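Pyruvate carboxylase n-terminal domain (Aquifex aeolicus, PDB 1ULZ) is a biotin carboxylase subunit of pyruvate carboxylase, an ATP-grasp family protein present here as two copies. Local coordinates at residues A[388-393]-A[399-404]; A[422-425]-A[429-432]. The protein carries 1 engineered substitution. All coordinates share one frame; numbering follows the deposited sequence.

Contact 1 (A[388-393]-A[399-404]); sequences LITWAP and VERMRA
R401 reaches from its helix to the strand and grips the carbonyl oxygen of W391 side-on with two nitrogens. NH1 of R401 gives the shorter and straighter bond to O of W391, 2.9 Å with an N-H...O angle of 160°; NE of R401 adds a second, more bent one at 3.2 Å to the same oxygen. The oxygen lies almost in the guanidinium plane, and NH1 sits in the carbonyl plane while NE is tilted from it. The paired bonds restrict rotation of the guanidinium. R401 starts toward the strand, and bends at chi2 and chi3 turn its guanidinium onto the W391 carbonyl, while its CG packs on CB of T390 at 3.7 Å. T390 points toward the helix: OG1 meets CB of M402 at 3.5 Å and also makes a weak hydrogen bond with O of A398, and CG2 lies against CA of M402. Farther back along the strand, SD of M402 rests 3.6 Å from CD2 of L388, the two side chains sliding past each other, and CE of M402 turns in to O of L388 at 3.2 Å. The helix packs on one face of the antiparallel sheet in the biotin carboxylase C-terminal region, running roughly antiparallel to the strand: the N-to-C directions of strand 388-392 and helix 399-404 differ by 145°, with the axes 7.5 Å apart at their closest. The strand is fixed in the sheet by backbone bonds to 332-339 on one side and to 365-369 on the other, while I389 and W391 point away from the helix and touch helix 296-303. NE1 of W391 is bonded to O of N330. NH2 of R401 forms a salt bridge with OE1 of E23 of the second subunit.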
loop_
_atom_site.group_PDB
_atom_site.type_symbol
_atom_site.label_atom_id
_atom_site.label_comp_id
_atom_site.label_asym_id
_atom_site.label_seq_id
_atom_site.Cartn_x
_atom_site.Cartn_y
_atom_site.Cartn_z
ATOM N N LEU A 388 -9.540 -5.525 -2.721
ATOM C CA LEU A 388 -8.153 -5.516 -3.175
ATOM C C LEU A 388 -7.950 -4.387 -4.181
ATOM O O LEU A 388 -8.638 -4.320 -5.199
ATOM C CB LEU A 388 -7.809 -6.857 -3.823
ATOM C CG LEU A 388 -6.406 -6.999 -4.412
ATOM C CD1 LEU A 388 -5.349 -6.844 -3.313
ATOM C CD2 LEU A 388 -6.293 -8.357 -5.088
ATOM N N ILE A 389 -7.005 -3.501 -3.885
ATOM C CA ILE A 389 -6.715 -2.364 -4.749
ATOM C C ILE A 389 -5.239 -2.333 -5.144
ATOM O O ILE A 389 -4.360 -2.461 -4.290
ATOM C CB ILE A 389 -7.055 -1.028 -4.039
ATOM C CG1 ILE A 389 -8.489 -1.059 -3.514
ATOM C CG2 ILE A 389 -6.869 0.142 -5.001
ATOM C CD1 ILE A 389 -8.585 -1.306 -2.037
ATOM N N THR A 390 -4.972 -2.170 -6.436
ATOM C CA THR A 390 -3.600 -2.109 -6.932
ATOM C C THR A 390 -3.359 -0.824 -7.722
ATOM O O THR A 390 -4.231 -0.365 -8.463
ATOM C CB THR A 390 -3.256 -3.312 -7.853
ATOM O OG1 THR A 390 -4.156 -3.344 -8.973
ATOM C CG2 THR A 390 -3.343 -4.622 -7.077
ATOM N N TRP A 391 -2.175 -0.244 -7.549
ATOM C CA TRP A 391 -1.807 0.979 -8.260
ATOM C C TRP A 391 -0.550 0.750 -9.100
ATOM O O TRP A 391 0.337 -0.001 -8.705
ATOM C CB TRP A 391 -1.534 2.120 -7.272
ATOM C CG TRP A 391 -1.069 3.365 -7.958
ATOM C CD1 TRP A 391 -1.851 4.383 -8.425
ATOM C CD2 TRP A 391 0.272 3.669 -8.371
ATOM N NE1 TRP A 391 -1.084 5.294 -9.110
ATOM C CE2 TRP A 391 0.221 4.878 -9.095
ATOM C CE3 TRP A 391 1.508 3.031 -8.209
ATOM C CZ2 TRP A 391 1.358 5.463 -9.652
ATOM C CZ3 TRP A 391 2.633 3.610 -8.763
ATOM C CH2 TRP A 391 2.551 4.814 -9.477
ATOM N N ALA A 392 -0.480 1.411 -10.253
ATOM C CA ALA A 392 0.670 1.313 -11.154
ATOM C C ALA A 392 0.687 2.546 -12.061
ATOM O O ALA A 392 -0.335 3.201 -12.239
ATOM C CB ALA A 392 0.585 0.032 -11.993
ATOM N N PRO A 393 1.853 2.872 -12.650
ATOM C CA PRO A 393 2.029 4.028 -13.541
ATOM C C PRO A 393 1.179 4.015 -14.813
ATOM O O PRO A 393 0.770 5.067 -15.310
ATOM C CB PRO A 393 3.523 3.991 -13.866
ATOM C CG PRO A 393 4.120 3.327 -12.668
ATOM C CD PRO A 393 3.145 2.213 -12.398
ATOM N N VAL A 399 -3.167 -3.624 -14.454
ATOM C CA VAL A 399 -3.903 -4.851 -14.731
ATOM C C VAL A 399 -3.076 -6.063 -14.308
ATOM O O VAL A 399 -3.572 -6.959 -13.627
ATOM C CB VAL A 399 -4.239 -4.975 -16.235
ATOM C CG1 VAL A 399 -4.918 -6.312 -16.513
ATOM C CG2 VAL A 399 -5.141 -3.814 -16.661
ATOM N N GLU A 400 -1.810 -6.086 -14.717
ATOM C CA GLU A 400 -0.923 -7.189 -14.372
ATOM C C GLU A 400 -0.659 -7.253 -12.873
ATOM O O GLU A 400 -0.527 -8.342 -12.316
ATOM C CB GLU A 400 0.395 -7.077 -15.145
ATOM C CG GLU A 400 0.221 -7.251 -16.650
ATOM C CD GLU A 400 -0.529 -8.530 -17.017
ATOM O OE1 GLU A 400 -1.407 -8.470 -17.908
ATOM O OE2 GLU A 400 -0.244 -9.597 -16.426
ATOM N N ARG A 401 -0.585 -6.097 -12.213
ATOM C CA ARG A 401 -0.362 -6.096 -10.768
ATOM C C ARG A 401 -1.571 -6.719 -10.076
ATOM O O ARG A 401 -1.417 -7.522 -9.157
ATOM C CB ARG A 401 -0.158 -4.682 -10.227
ATOM C CG ARG A 401 0.112 -4.640 -8.721
ATOM C CD ARG A 401 1.576 -4.277 -8.431
ATOM N NE ARG A 401 1.800 -2.853 -8.600
ATOM C CZ ARG A 401 2.975 -2.279 -8.838
ATOM N NH1 ARG A 401 3.026 -0.962 -8.970
ATOM N NH2 ARG A 401 4.084 -3.002 -8.961
ATOM N N MET A 402 -2.771 -6.348 -10.521
ATOM C CA MET A 402 -3.988 -6.892 -9.933
ATOM C C MET A 402 -4.046 -8.411 -10.106
ATOM O O MET A 402 -4.271 -9.139 -9.144
ATOM C CB MET A 402 -5.226 -6.252 -10.565
ATOM C CG MET A 402 -6.545 -6.761 -10.000
ATOM S SD MET A 402 -6.669 -6.552 -8.200
ATOM C CE MET A 402 -7.346 -4.928 -8.076
ATOM N N ARG A 403 -3.833 -8.891 -11.330
ATOM C CA ARG A 403 -3.876 -10.331 -11.586
ATOM C C ARG A 403 -2.874 -11.099 -10.720
ATOM O O ARG A 403 -3.195 -12.166 -10.196
ATOM C CB ARG A 403 -3.616 -10.631 -13.066
ATOM C CG ARG A 403 -3.675 -12.120 -13.384
ATOM C CD ARG A 403 -3.855 -12.384 -14.867
ATOM N NE ARG A 403 -2.675 -12.056 -15.663
ATOM C CZ ARG A 403 -1.631 -12.864 -15.820
ATOM N NH1 ARG A 403 -1.614 -14.056 -15.235
ATOM N NH2 ARG A 403 -0.607 -12.487 -16.576
ATOM N N ALA A 404 -1.671 -10.544 -10.566
ATOM C CA ALA A 404 -0.624 -11.173 -9.759
ATOM C C ALA A 404 -1.028 -11.215 -8.285
ATOM O O ALA A 404 -0.745 -12.178 -7.584
ATOM C CB ALA A 404 0.703 -10.422 -9.927
#

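Contact 2 (A[422-425]-A[429-432]); sequences INIM and DFKA
With CG anti to its backbone N (chi1 -177°), F430 sends its ring back toward helix 418-426, and in I424 a chi1 of -65° leaves CG2 as the branch that meets it. Helices 418-426 and 428-432 are two consecutive helices joined by a short turn in the biotin carboxylase C-terminal region. CG2 of I424 lies over one face of the ring in a CH-pi contact, 4.1 Å from the centroid of F430 and 20° off the ring normal, though displaced toward the CG and CD2 side. M425, bent at chi2 and chi3, runs beside the phenyl group in the same direction. Its sulfur makes an oblique Met-aromatic contact, and its CE reaches CE1 of F430 at 3.7 Å. Rings of W395 and F435 also meet F430, which is buried. The helix 418-426 backbone joins in as well: O of I424 lies 3.4 Å from CB of F430. K431 carries its ammonium to a salt bridge with OE1 of E400. The aliphatic part of K431 passes O of M425, with CG of K431 3.3 Å from that oxygen.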
loop_
_atom_site.group_PDB
_atom_site.type_symbol
_atom_site.label_atom_id
_atom_site.label_comp_id
_atom_site.label_asym_id
_atom_site.label_seq_id
_atom_site.Cartn_x
_atom_site.Cartn_y
_atom_site.Cartn_z
ATOM N N ILE A 422 -9.723 -12.998 -11.860
ATOM C CA ILE A 422 -8.496 -13.367 -12.562
ATOM C C ILE A 422 -8.756 -13.472 -14.068
ATOM O O ILE A 422 -7.982 -12.957 -14.870
ATOM C CB ILE A 422 -7.916 -14.712 -12.025
ATOM C CG1 ILE A 422 -7.507 -14.550 -10.557
ATOM C CG2 ILE A 422 -6.719 -15.144 -12.856
ATOM C CD1 ILE A 422 -6.910 -15.798 -9.922
ATOM N N ASN A 423 -9.850 -14.121 -14.456
ATOM C CA ASN A 423 -10.162 -14.250 -15.876
ATOM C C ASN A 423 -10.393 -12.883 -16.535
ATOM O O ASN A 423 -9.969 -12.649 -17.670
ATOM C CB ASN A 423 -11.393 -15.139 -16.096
ATOM C CG ASN A 423 -11.096 -16.617 -15.909
ATOM O OD1 ASN A 423 -9.993 -17.081 -16.198
ATOM N ND2 ASN A 423 -12.091 -17.369 -15.446
ATOM N N ILE A 424 -11.065 -11.979 -15.827
ATOM C CA ILE A 424 -11.317 -10.651 -16.372
ATOM C C ILE A 424 -9.992 -9.952 -16.649
ATOM O O ILE A 424 -9.818 -9.333 -17.695
ATOM C CB ILE A 424 -12.161 -9.780 -15.401
ATOM C CG1 ILE A 424 -13.557 -10.388 -15.235
ATOM C CG2 ILE A 424 -12.278 -8.360 -15.931
ATOM C CD1 ILE A 424 -14.464 -9.616 -14.299
ATOM N N MET A 425 -9.054 -10.060 -15.711
ATOM C CA MET A 425 -7.747 -9.427 -15.872
ATOM C C MET A 425 -7.000 -10.002 -17.073
ATOM O O MET A 425 -6.150 -9.329 -17.652
ATOM C CB MET A 425 -6.888 -9.617 -14.610
ATOM C CG MET A 425 -7.457 -9.020 -13.331
ATOM S SD MET A 425 -7.674 -7.239 -13.436
ATOM C CE MET A 425 -9.422 -7.074 -13.038
ATOM N N ASP A 429 -10.312 -7.781 -24.161
ATOM C CA ASP A 429 -10.879 -6.438 -24.164
ATOM C C ASP A 429 -10.580 -5.645 -22.901
ATOM O O ASP A 429 -10.245 -4.461 -22.975
ATOM C CB ASP A 429 -12.387 -6.481 -24.409
ATOM C CG ASP A 429 -12.735 -7.061 -25.770
ATOM O OD1 ASP A 429 -11.957 -6.853 -26.730
ATOM O OD2 ASP A 429 -13.789 -7.718 -25.882
ATOM N N PHE A 430 -10.697 -6.277 -21.739
ATOM C CA PHE A 430 -10.410 -5.549 -20.513
ATOM C C PHE A 430 -8.960 -5.058 -20.538
ATOM O O PHE A 430 -8.677 -3.909 -20.190
ATOM C CB PHE A 430 -10.659 -6.424 -19.279
ATOM C CG PHE A 430 -10.442 -5.699 -17.979
ATOM C CD1 PHE A 430 -9.246 -5.815 -17.293
ATOM C CD2 PHE A 430 -11.415 -4.854 -17.475
ATOM C CE1 PHE A 430 -9.022 -5.100 -16.129
ATOM C CE2 PHE A 430 -11.191 -4.136 -16.310
ATOM C CZ PHE A 430 -9.992 -4.263 -15.641
ATOM N N LYS A 431 -8.043 -5.919 -20.972
ATOM C CA LYS A 431 -6.637 -5.535 -21.037
ATOM C C LYS A 431 -6.439 -4.343 -21.953
ATOM O O LYS A 431 -5.613 -3.468 -21.680
ATOM C CB LYS A 431 -5.777 -6.694 -21.536
ATOM C CG LYS A 431 -5.737 -7.874 -20.596
ATOM C CD LYS A 431 -4.480 -8.676 -20.840
ATOM C CE LYS A 431 -3.271 -7.761 -20.713
ATOM N NZ LYS A 431 -2.000 -8.523 -20.655
ATOM N N ALA A 432 -7.202 -4.315 -23.040
ATOM C CA ALA A 432 -7.121 -3.233 -24.008
ATOM C C ALA A 432 -7.850 -1.992 -23.489
ATOM O O ALA A 432 -7.795 -0.923 -24.107
ATOM C CB ALA A 432 -7.726 -3.681 -25.342
#

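Along the chain the two contacts follow in series, neither nesting within nor crossing the other. Contact 1 closes the short turn between strand 384-392 and the helix that follows it; after strand 410-411, contact 2 closes the turn between helix 418-426 and helix 428-432. Their centres are 12 Å apart and they touch directly. Helix 418-426 packs on helix 395-407 through M425: its SD lies 3.6 Å from CG of M402, its CB meets CB of R403, and its O meets CG1 of V399. NZ of K431 is 2.8 Å from OE1 of E400, a salt bridge that ties helix 428-432 to helix 395-407.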